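Sulfide-quinone reductase (PDB 3HYV) catalyses the FAD-dependent oxidation of hydrogen sulfide by a quinone, building up polysulfide that is released typically as cyclooctasulfur. Local coordinates at residues 122-127 with 250-255; 160-165 with 347-352; 23-28 with 330-335. All blocks are in the same frame, centred on the assembly; numbering follows the deposited sequence. Where two conformers were deposited one is given.

Overall arrangement
Contacts 1 and 2 are buried and adjoin one another, their centres 15 Å apart; contact 3 sits at the surface, its centre 36 and 41 Å from theirs. Helix 158-173, which supplies one side of contact 2, also touches contact 1, where Met251 CE packs on Ala160 and Ile123 on Phe163. The chemistry follows the place. Contact 1, beside the flavin and bound sulfide, is carried by sulfur and aliphatic carbons with one bridging water. Contact 2 sets a carboxylate against a backbone amide, and a leucine beside a phenylalanine, near the flavin and the sulfur ring. Contact 3 sets an arginine beside a methionine methyl at two helix ends, far from the annotated sites.

Contact 1: 122-127 with 250-255; sequences SICTAE and FMPSFQ
Ile123 and Met251 meet where the loop ahead of helix 126-141 packs against strand 247-255, part of the mixed sheet of this two-domain, Rossmann-type flavoprotein. Met251 can be followed outward. Its CB starts away from 122-127, but with CG anti to the carbonyl carbon (chi1 -66°) and further bends at chi2 and chi3 the chain doubles back. The thioether SD then comes 4.3 Å from Cys124 SG. At the tip, CE lies 3.7 Å from Ile123 CG1 and 3.8 Å from Ile123 CD1, the two side chains crossing at a slant. The same methyl also packs on Ala160 of helix 158-173. Methionine suits this place because its flexible, weakly polar chain can bend to pack against both the 122-127 loop and that helix, and the branched isoleucine offers it carbon while also reaching Pro46 and Ala49 of helix 45-49. Cys124 rests beside Pro252 as well, its SG 3.7 Å from Pro252 CD. The side chain of Cys124 is about 3 Å from a bound hydrogen sulfide and about 4 Å from the FAD, consistent with this packing bordering the bound sulfide. Cys124 has two modelled conformers, so its sulfur contacts, taken from one of them, are tentative. The two backbones are linked through one water, which accepts from Ile123 N at 3.0 Å and donates weakly to Phe250 O at 3.4 Å.

Contact 2: 160-165 with 347-352; sequences AYEFAL and CIADFG
Glu162 reaches from helix 158-173 to the end of strand 345-350; the axes of helix segment 160-165 and strand segment 347-350 run 26° from parallel. Here the packing is close. With CG anti to the carbonyl carbon (chi1 -84°) and an extended chain beyond, the glutamate reaches across to the strand: its CG is 3.9 Å from Ala349 CB, and its OE2 takes the amide of Asp350 N at 3.1 Å through its anti lone pair, nearly straight at 171°. The same oxygen forms a salt bridge to Lys382, which also donates to Ile348 O; one lysine thus holds two acceptors that stand side by side. An alanine in place of Glu162 would probably leave Lys382 without its carboxylate partner and the amide of Asp350 without its acceptor. Farther on, Leu165 lies alongside Phe351, pointing the same way, its CB 3.6 Å from Phe351 CD1; a leucine gives the ring a broad aliphatic flank, while Ala349 O stands over one ring face. The contact slackens, still inside the protein, at Ile348, whose side chain turns away toward Phe381. The side chain of Ala349 comes within about 4 Å of the bound octathiocane. Carboxylate, FAD-binding lysine and the strand bearing Cys347, a presumed persulfide cysteine, are consistent with one flank of the sulfide:quinone oxidoreductase active site.

Contact 3: 23-28 with 330-335; sequences NLMPDL and NDIRNN
Met25 leaves its backbone with CG anti to the backbone N (chi1 -173°), stays extended at the next bond and bends only at chi3, while Arg333, starting at chi1 -67°, runs extended to NE from the opposite direction. Met25 CE therefore lies against the outer part of the arginine, 3.4 Å from Arg333 NE, meeting the guanidinium at an oblique angle. A methionine methyl suits this partly exposed place, being slim enough to fit against the arginine and apolar enough to rest 4.1 Å from Ile332 CG2. The charged end of Arg333 looks to the backbone instead. Its NH2 gives a weak hydrogen bond to Leu24 O at 3.3 Å (147°), with that oxygen at the edge of the group, near its plane. A water in the plane of the guanidinium accepts from Arg333 NH1 at 2.9 Å and donates to Leu24 O at 3.0 Å, so that one carbonyl receives two donors, which probably limits the rotation of the guanidinium. As this carbonyl ends helix 12-24, the positive group probably also eases the negative end of the helix dipole. On the side of the buried Leu28, its CD1 touches Ile332 CD1 at 3.8 Å, two apolar side chains set askew, and Leu24 packs on Ala325 and Val329. Both segments turn here: a type I beta turn from Met25 to Leu28 leads into strand 29-33, and Asn334, with positive phi, closes helix 314-332 in a Schellman motif. The arrangement joins the C-terminal ends of two helices, one of them the first helix of the Rossmann-type beta-alpha-beta unit that binds FAD.

Contact 1: 122-127 with 250-255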
loop_
_atom_site.group_PDB
_atom_site.type_symbol
_atom_site.label_atom_id
_atom_site.label_comp_id
_atom_site.label_asym_id
_atom_site.label_seq_id
_atom_site.Cartn_x
_atom_site.Cartn_y
_atom_site.Cartn_z
ATOM N N SER A 122 -15.367 28.581 -4.434
ATOM C CA SER A 122 -15.313 27.622 -5.531
ATOM C C SER A 122 -14.550 28.168 -6.752
ATOM O O SER A 122 -14.329 29.381 -6.870
ATOM C CB SER A 122 -16.718 27.162 -5.918
ATOM O OG SER A 122 -17.484 28.248 -6.393
ATOM N N ILE A 123 -14.140 27.259 -7.642
ATOM C CA ILE A 123 -13.238 27.595 -8.746
ATOM C C ILE A 123 -13.751 27.166 -10.131
ATOM O O ILE A 123 -12.969 27.049 -11.082
ATOM C CB ILE A 123 -11.795 27.046 -8.489
ATOM C CG1 ILE A 123 -11.765 25.508 -8.490
ATOM C CG2 ILE A 123 -11.223 27.616 -7.190
ATOM C CD1 ILE A 123 -10.398 24.894 -8.187
ATOM N N CYS A 124 -15.063 26.972 -10.246
ATOM C CA CYS A 124 -15.676 26.407 -11.457
ATOM C C CYS A 124 -15.918 27.405 -12.587
ATOM O O CYS A 124 -15.964 27.011 -13.748
ATOM C CB CYS A 124 -16.991 25.703 -11.120
ATOM S SG CYS A 124 -16.804 24.240 -10.142
ATOM N N THR A 125 -16.121 28.678 -12.241
ATOM C CA THR A 125 -16.206 29.761 -13.231
ATOM C C THR A 125 -15.093 30.773 -12.970
ATOM O O THR A 125 -14.550 30.831 -11.862
ATOM C CB THR A 125 -17.588 30.499 -13.220
ATOM O OG1 THR A 125 -17.754 31.209 -11.993
ATOM C CG2 THR A 125 -18.746 29.533 -13.398
ATOM N N ALA A 126 -14.758 31.572 -13.986
ATOM C CA ALA A 126 -13.732 32.616 -13.847
ATOM C C ALA A 126 -14.092 33.596 -12.740
ATOM O O ALA A 126 -13.228 33.980 -11.960
ATOM C CB ALA A 126 -13.511 33.352 -15.156
ATOM N N GLU A 127 -15.372 33.974 -12.670
ATOM C CA GLU A 127 -15.887 34.895 -11.652
ATOM C C GLU A 127 -15.755 34.341 -10.222
ATOM O O GLU A 127 -15.369 35.066 -9.305
ATOM C CB GLU A 127 -17.346 35.268 -11.950
ATOM C CG GLU A 127 -17.560 36.117 -13.226
ATOM C CD GLU A 127 -17.547 35.312 -14.527
ATOM O OE1 GLU A 127 -17.861 34.099 -14.507
ATOM O OE2 GLU A 127 -17.233 35.907 -15.585
ATOM N N PHE A 250 -14.817 24.040 -1.766
ATOM C CA PHE A 250 -15.549 22.824 -2.119
ATOM C C PHE A 250 -16.089 22.826 -3.557
ATOM O O PHE A 250 -16.485 23.862 -4.086
ATOM C CB PHE A 250 -16.654 22.516 -1.087
ATOM C CG PHE A 250 -16.150 21.767 0.117
ATOM C CD1 PHE A 250 -16.203 20.375 0.163
ATOM C CD2 PHE A 250 -15.579 22.447 1.191
ATOM C CE1 PHE A 250 -15.704 19.673 1.267
ATOM C CE2 PHE A 250 -15.084 21.750 2.293
ATOM C CZ PHE A 250 -15.150 20.362 2.327
ATOM N N MET A 251 -16.065 21.664 -4.192
ATOM C CA MET A 251 -16.716 21.493 -5.488
ATOM C C MET A 251 -18.230 21.407 -5.282
ATOM O O MET A 251 -18.682 20.737 -4.349
ATOM C CB MET A 251 -16.219 20.226 -6.180
ATOM C CG MET A 251 -14.752 20.282 -6.572
ATOM S SD MET A 251 -14.459 21.384 -7.984
ATOM C CE MET A 251 -12.992 22.191 -7.399
ATOM N N PRO A 252 -19.015 22.111 -6.125
ATOM C CA PRO A 252 -20.460 21.869 -6.139
ATOM C C PRO A 252 -20.795 20.639 -6.984
ATOM O O PRO A 252 -19.926 20.142 -7.697
ATOM C CB PRO A 252 -21.018 23.135 -6.797
ATOM C CG PRO A 252 -19.905 23.657 -7.655
ATOM C CD PRO A 252 -18.608 23.176 -7.069
ATOM N N SER A 253 -22.033 20.154 -6.890
ATOM C CA SER A 253 -22.569 19.168 -7.840
ATOM C C SER A 253 -23.181 19.874 -9.053
ATOM O O SER A 253 -23.332 21.096 -9.049
ATOM C CB SER A 253 -23.613 18.264 -7.170
ATOM O OG SER A 253 -24.718 19.020 -6.692
ATOM N N PHE A 254 -23.513 19.105 -10.092
ATOM C CA PHE A 254 -24.012 19.664 -11.348
ATOM C C PHE A 254 -25.437 19.207 -11.654
ATOM O O PHE A 254 -25.785 18.046 -11.425
ATOM C CB PHE A 254 -23.129 19.254 -12.538
ATOM C CG PHE A 254 -21.683 19.680 -12.433
ATOM C CD1 PHE A 254 -21.308 20.836 -11.739
ATOM C CD2 PHE A 254 -20.691 18.938 -13.086
ATOM C CE1 PHE A 254 -19.961 21.225 -11.668
ATOM C CE2 PHE A 254 -19.339 19.321 -13.024
ATOM C CZ PHE A 254 -18.972 20.464 -12.314
ATOM N N GLN A 255 -26.244 20.125 -12.179
ATOM C CA GLN A 255 -27.514 19.786 -12.812
ATOM C C GLN A 255 -27.525 20.434 -14.206
ATOM O O GLN A 255 -26.562 21.103 -14.571
ATOM C CB GLN A 255 -28.695 20.259 -11.948
ATOM C CG GLN A 255 -28.900 21.784 -11.860
ATOM C CD GLN A 255 -30.189 22.177 -11.121
ATOM O OE1 GLN A 255 -31.152 21.399 -11.054
ATOM N NE2 GLN A 255 -30.212 23.392 -10.573
HETATM O O HOH W 1 -15.239 24.539 -7.123
#

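Contact 2: 160-165 with 347-352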
loop_
_atom_site.group_PDB
_atom_site.type_symbol
_atom_site.label_atom_id
_atom_site.label_comp_id
_atom_site.label_asym_id
_atom_site.label_seq_id
_atom_site.Cartn_x
_atom_site.Cartn_y
_atom_site.Cartn_z
ATOM N N ALA A 160 -10.159 19.848 -7.456
ATOM C CA ALA A 160 -10.045 19.906 -5.993
ATOM C C ALA A 160 -8.697 19.370 -5.486
ATOM O O ALA A 160 -8.096 19.956 -4.581
ATOM C CB ALA A 160 -11.200 19.161 -5.333
ATOM N N TYR A 161 -8.238 18.258 -6.064
ATOM C CA TYR A 161 -6.899 17.721 -5.788
ATOM C C TYR A 161 -5.798 18.686 -6.252
ATOM O O TYR A 161 -4.826 18.898 -5.535
ATOM C CB TYR A 161 -6.703 16.353 -6.460
ATOM C CG TYR A 161 -7.441 15.209 -5.806
ATOM C CD1 TYR A 161 -6.868 14.497 -4.749
ATOM C CD2 TYR A 161 -8.709 14.826 -6.249
ATOM C CE1 TYR A 161 -7.541 13.441 -4.135
ATOM C CE2 TYR A 161 -9.396 13.767 -5.641
ATOM C CZ TYR A 161 -8.801 13.085 -4.590
ATOM O OH TYR A 161 -9.453 12.043 -4.000
ATOM N N GLU A 162 -5.958 19.257 -7.447
ATOM C CA GLU A 162 -5.020 20.260 -7.987
ATOM C C GLU A 162 -4.887 21.442 -7.036
ATOM O O GLU A 162 -3.782 21.811 -6.650
ATOM C CB GLU A 162 -5.478 20.793 -9.356
ATOM C CG GLU A 162 -5.105 19.958 -10.570
ATOM C CD GLU A 162 -5.558 20.613 -11.888
ATOM O OE1 GLU A 162 -6.667 21.195 -11.919
ATOM O OE2 GLU A 162 -4.810 20.550 -12.896
ATOM N N PHE A 163 -6.028 22.027 -6.675
ATOM C CA PHE A 163 -6.079 23.203 -5.795
ATOM C C PHE A 163 -5.385 22.936 -4.452
ATOM O O PHE A 163 -4.544 23.730 -4.018
ATOM C CB PHE A 163 -7.533 23.665 -5.596
ATOM C CG PHE A 163 -7.667 24.993 -4.895
ATOM C CD1 PHE A 163 -7.954 25.051 -3.529
ATOM C CD2 PHE A 163 -7.525 26.188 -5.598
ATOM C CE1 PHE A 163 -8.082 26.278 -2.869
ATOM C CE2 PHE A 163 -7.652 27.427 -4.947
ATOM C CZ PHE A 163 -7.928 27.470 -3.581
ATOM N N ALA A 164 -5.729 21.822 -3.805
ATOM C CA ALA A 164 -5.083 21.444 -2.540
ATOM C C ALA A 164 -3.549 21.403 -2.637
ATOM O O ALA A 164 -2.862 21.964 -1.779
ATOM C CB ALA A 164 -5.625 20.112 -2.017
ATOM N N LEU A 165 -3.023 20.743 -3.675
ATOM C CA LEU A 165 -1.574 20.632 -3.874
ATOM C C LEU A 165 -0.909 21.935 -4.337
ATOM O O LEU A 165 0.246 22.216 -3.974
ATOM C CB LEU A 165 -1.241 19.507 -4.856
ATOM C CG LEU A 165 -1.016 18.046 -4.417
ATOM C CD1 LEU A 165 -0.415 17.905 -3.020
ATOM C CD2 LEU A 165 -2.280 17.191 -4.567
ATOM N N CYS A 347 -5.663 13.117 -18.709
ATOM C CA CYS A 347 -5.785 14.174 -17.684
ATOM C C CYS A 347 -4.478 14.448 -16.945
ATOM O O CYS A 347 -3.764 13.516 -16.555
ATOM C CB CYS A 347 -6.878 13.838 -16.665
ATOM S SG CYS A 347 -8.477 13.498 -17.395
ATOM N N ILE A 348 -4.173 15.734 -16.759
ATOM C CA ILE A 348 -3.009 16.148 -15.982
ATOM C C ILE A 348 -3.443 16.984 -14.778
ATOM O O ILE A 348 -4.101 18.021 -14.932
ATOM C CB ILE A 348 -1.970 16.898 -16.851
ATOM C CG1 ILE A 348 -1.467 15.976 -17.968
ATOM C CG2 ILE A 348 -0.795 17.385 -16.001
ATOM C CD1 ILE A 348 -1.020 16.694 -19.210
ATOM N N ALA A 349 -3.100 16.504 -13.581
ATOM C CA ALA A 349 -3.334 17.260 -12.355
ATOM C C ALA A 349 -2.063 18.015 -11.970
ATOM O O ALA A 349 -1.083 17.418 -11.537
ATOM C CB ALA A 349 -3.791 16.341 -11.219
ATOM N N ASP A 350 -2.097 19.329 -12.149
ATOM C CA ASP A 350 -0.953 20.199 -11.878
ATOM C C ASP A 350 -0.847 20.466 -10.370
ATOM O O ASP A 350 -1.823 20.878 -9.745
ATOM C CB ASP A 350 -1.122 21.507 -12.658
ATOM C CG ASP A 350 0.164 22.320 -12.760
ATOM O OD1 ASP A 350 1.271 21.802 -12.480
ATOM O OD2 ASP A 350 0.065 23.498 -13.144
ATOM N N PHE A 351 0.324 20.213 -9.789
ATOM C CA PHE A 351 0.527 20.383 -8.339
ATOM C C PHE A 351 1.427 21.576 -7.995
ATOM O O PHE A 351 1.848 21.722 -6.846
ATOM C CB PHE A 351 1.136 19.118 -7.704
ATOM C CG PHE A 351 0.398 17.845 -8.010
ATOM C CD1 PHE A 351 -0.996 17.799 -8.021
ATOM C CD2 PHE A 351 1.103 16.674 -8.259
ATOM C CE1 PHE A 351 -1.671 16.608 -8.291
ATOM C CE2 PHE A 351 0.432 15.483 -8.538
ATOM C CZ PHE A 351 -0.954 15.451 -8.550
ATOM N N GLY A 352 1.740 22.405 -8.992
ATOM C CA GLY A 352 2.651 23.536 -8.808
ATOM C C GLY A 352 3.900 23.486 -9.679
ATOM O O GLY A 352 3.992 24.188 -10.678
#

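Contact 3: 23-28 with 330-335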
loop_
_atom_site.group_PDB
_atom_site.type_symbol
_atom_site.label_atom_id
_atom_site.label_comp_id
_atom_site.label_asym_id
_atom_site.label_seq_id
_atom_site.Cartn_x
_atom_site.Cartn_y
_atom_site.Cartn_z
ATOM N N ASN A 23 -15.613 23.642 -40.970
ATOM C CA ASN A 23 -14.556 23.067 -41.792
ATOM C C ASN A 23 -15.017 21.858 -42.620
ATOM O O ASN A 23 -14.505 21.621 -43.712
ATOM C CB ASN A 23 -13.334 22.735 -40.924
ATOM C CG ASN A 23 -12.700 23.986 -40.301
ATOM O OD1 ASN A 23 -12.377 24.010 -39.117
ATOM N ND2 ASN A 23 -12.546 25.033 -41.101
ATOM N N LEU A 24 -15.982 21.105 -42.095
ATOM C CA LEU A 24 -16.634 20.033 -42.859
ATOM C C LEU A 24 -17.487 20.554 -44.022
ATOM O O LEU A 24 -17.564 19.910 -45.073
ATOM C CB LEU A 24 -17.493 19.163 -41.940
ATOM C CG LEU A 24 -17.011 17.781 -41.484
ATOM C CD1 LEU A 24 -15.512 17.509 -41.713
ATOM C CD2 LEU A 24 -17.409 17.551 -40.028
ATOM N N MET A 25 -18.105 21.719 -43.834
ATOM C CA MET A 25 -19.091 22.244 -44.783
ATOM C C MET A 25 -19.143 23.789 -44.816
ATOM O O MET A 25 -19.913 24.401 -44.077
ATOM C CB MET A 25 -20.465 21.655 -44.441
ATOM C CG MET A 25 -21.566 21.968 -45.426
ATOM S SD MET A 25 -23.069 21.091 -44.994
ATOM C CE MET A 25 -22.871 19.596 -45.957
ATOM N N PRO A 26 -18.319 24.420 -45.675
ATOM C CA PRO A 26 -18.275 25.883 -45.843
ATOM C C PRO A 26 -19.604 26.586 -46.194
ATOM O O PRO A 26 -19.750 27.771 -45.896
ATOM C CB PRO A 26 -17.272 26.066 -46.992
ATOM C CG PRO A 26 -16.394 24.873 -46.904
ATOM C CD PRO A 26 -17.322 23.754 -46.536
ATOM N N ASP A 27 -20.543 25.875 -46.825
ATOM C CA ASP A 27 -21.835 26.446 -47.251
ATOM C C ASP A 27 -22.863 26.560 -46.111
ATOM O O ASP A 27 -23.814 27.332 -46.198
ATOM C CB ASP A 27 -22.421 25.613 -48.411
ATOM C CG ASP A 27 -23.653 26.260 -49.067
ATOM O OD1 ASP A 27 -23.840 27.498 -48.960
ATOM O OD2 ASP A 27 -24.439 25.524 -49.712
ATOM N N LEU A 28 -22.656 25.792 -45.046
ATOM C CA LEU A 28 -23.588 25.697 -43.915
ATOM C C LEU A 28 -23.735 27.009 -43.144
ATOM O O LEU A 28 -22.743 27.653 -42.822
ATOM C CB LEU A 28 -23.104 24.586 -42.971
ATOM C CG LEU A 28 -24.004 24.004 -41.886
ATOM C CD1 LEU A 28 -25.265 23.382 -42.484
ATOM C CD2 LEU A 28 -23.212 22.975 -41.077
ATOM N N ASN A 330 -23.579 14.300 -42.266
ATOM C CA ASN A 330 -24.010 13.075 -42.951
ATOM C C ASN A 330 -25.528 13.007 -43.168
ATOM O O ASN A 330 -25.987 12.427 -44.150
ATOM C CB ASN A 330 -23.512 11.818 -42.217
ATOM C CG ASN A 330 -22.034 11.511 -42.481
ATOM O OD1 ASN A 330 -21.311 12.309 -43.079
ATOM N ND2 ASN A 330 -21.584 10.344 -42.034
ATOM N N ASP A 331 -26.305 13.586 -42.254
ATOM C CA ASP A 331 -27.763 13.672 -42.422
ATOM C C ASP A 331 -28.146 14.582 -43.596
ATOM O O ASP A 331 -28.998 14.227 -44.415
ATOM C CB ASP A 331 -28.442 14.160 -41.136
ATOM C CG ASP A 331 -29.953 14.017 -41.188
ATOM O OD1 ASP A 331 -30.454 12.915 -40.882
ATOM O OD2 ASP A 331 -30.642 15.000 -41.543
ATOM N N ILE A 332 -27.509 15.748 -43.664
ATOM C CA ILE A 332 -27.714 16.714 -44.741
ATOM C C ILE A 332 -27.413 16.092 -46.110
ATOM O O ILE A 332 -28.145 16.322 -47.083
ATOM C CB ILE A 332 -26.853 17.997 -44.507
ATOM C CG1 ILE A 332 -27.309 18.709 -43.224
ATOM C CG2 ILE A 332 -26.913 18.942 -45.713
ATOM C CD1 ILE A 332 -26.337 19.730 -42.695
ATOM N N ARG A 333 -26.354 15.287 -46.169
ATOM C CA ARG A 333 -25.906 14.669 -47.418
ATOM C C ARG A 333 -26.541 13.306 -47.696
ATOM O O ARG A 333 -26.286 12.714 -48.745
ATOM C CB ARG A 333 -24.374 14.549 -47.433
ATOM C CG ARG A 333 -23.655 15.884 -47.493
ATOM C CD ARG A 333 -22.158 15.688 -47.463
ATOM N NE ARG A 333 -21.445 16.962 -47.544
ATOM C CZ ARG A 333 -20.271 17.205 -46.968
ATOM N NH1 ARG A 333 -19.665 16.264 -46.250
ATOM N NH2 ARG A 333 -19.703 18.397 -47.103
ATOM N N ASN A 334 -27.372 12.826 -46.769
ATOM C CA ASN A 334 -28.005 11.501 -46.859
ATOM C C ASN A 334 -26.991 10.342 -46.847
ATOM O O ASN A 334 -27.138 9.354 -47.578
ATOM C CB ASN A 334 -28.973 11.415 -48.061
ATOM C CG ASN A 334 -29.896 10.190 -48.001
ATOM O OD1 ASN A 334 -30.165 9.644 -46.927
ATOM N ND2 ASN A 334 -30.386 9.759 -49.165
ATOM N N ASN A 335 -25.962 10.487 -46.011
ATOM C CA ASN A 335 -24.993 9.431 -45.723
ATOM C C ASN A 335 -25.403 8.747 -44.413
ATOM O O ASN A 335 -25.382 9.386 -43.363
ATOM C CB ASN A 335 -23.589 10.039 -45.597
ATOM C CG ASN A 335 -22.475 8.988 -45.497
ATOM O OD1 ASN A 335 -22.677 7.860 -45.029
ATOM N ND2 ASN A 335 -21.283 9.373 -45.937
HETATM O O HOH W 2 -16.918 16.979 -45.508
#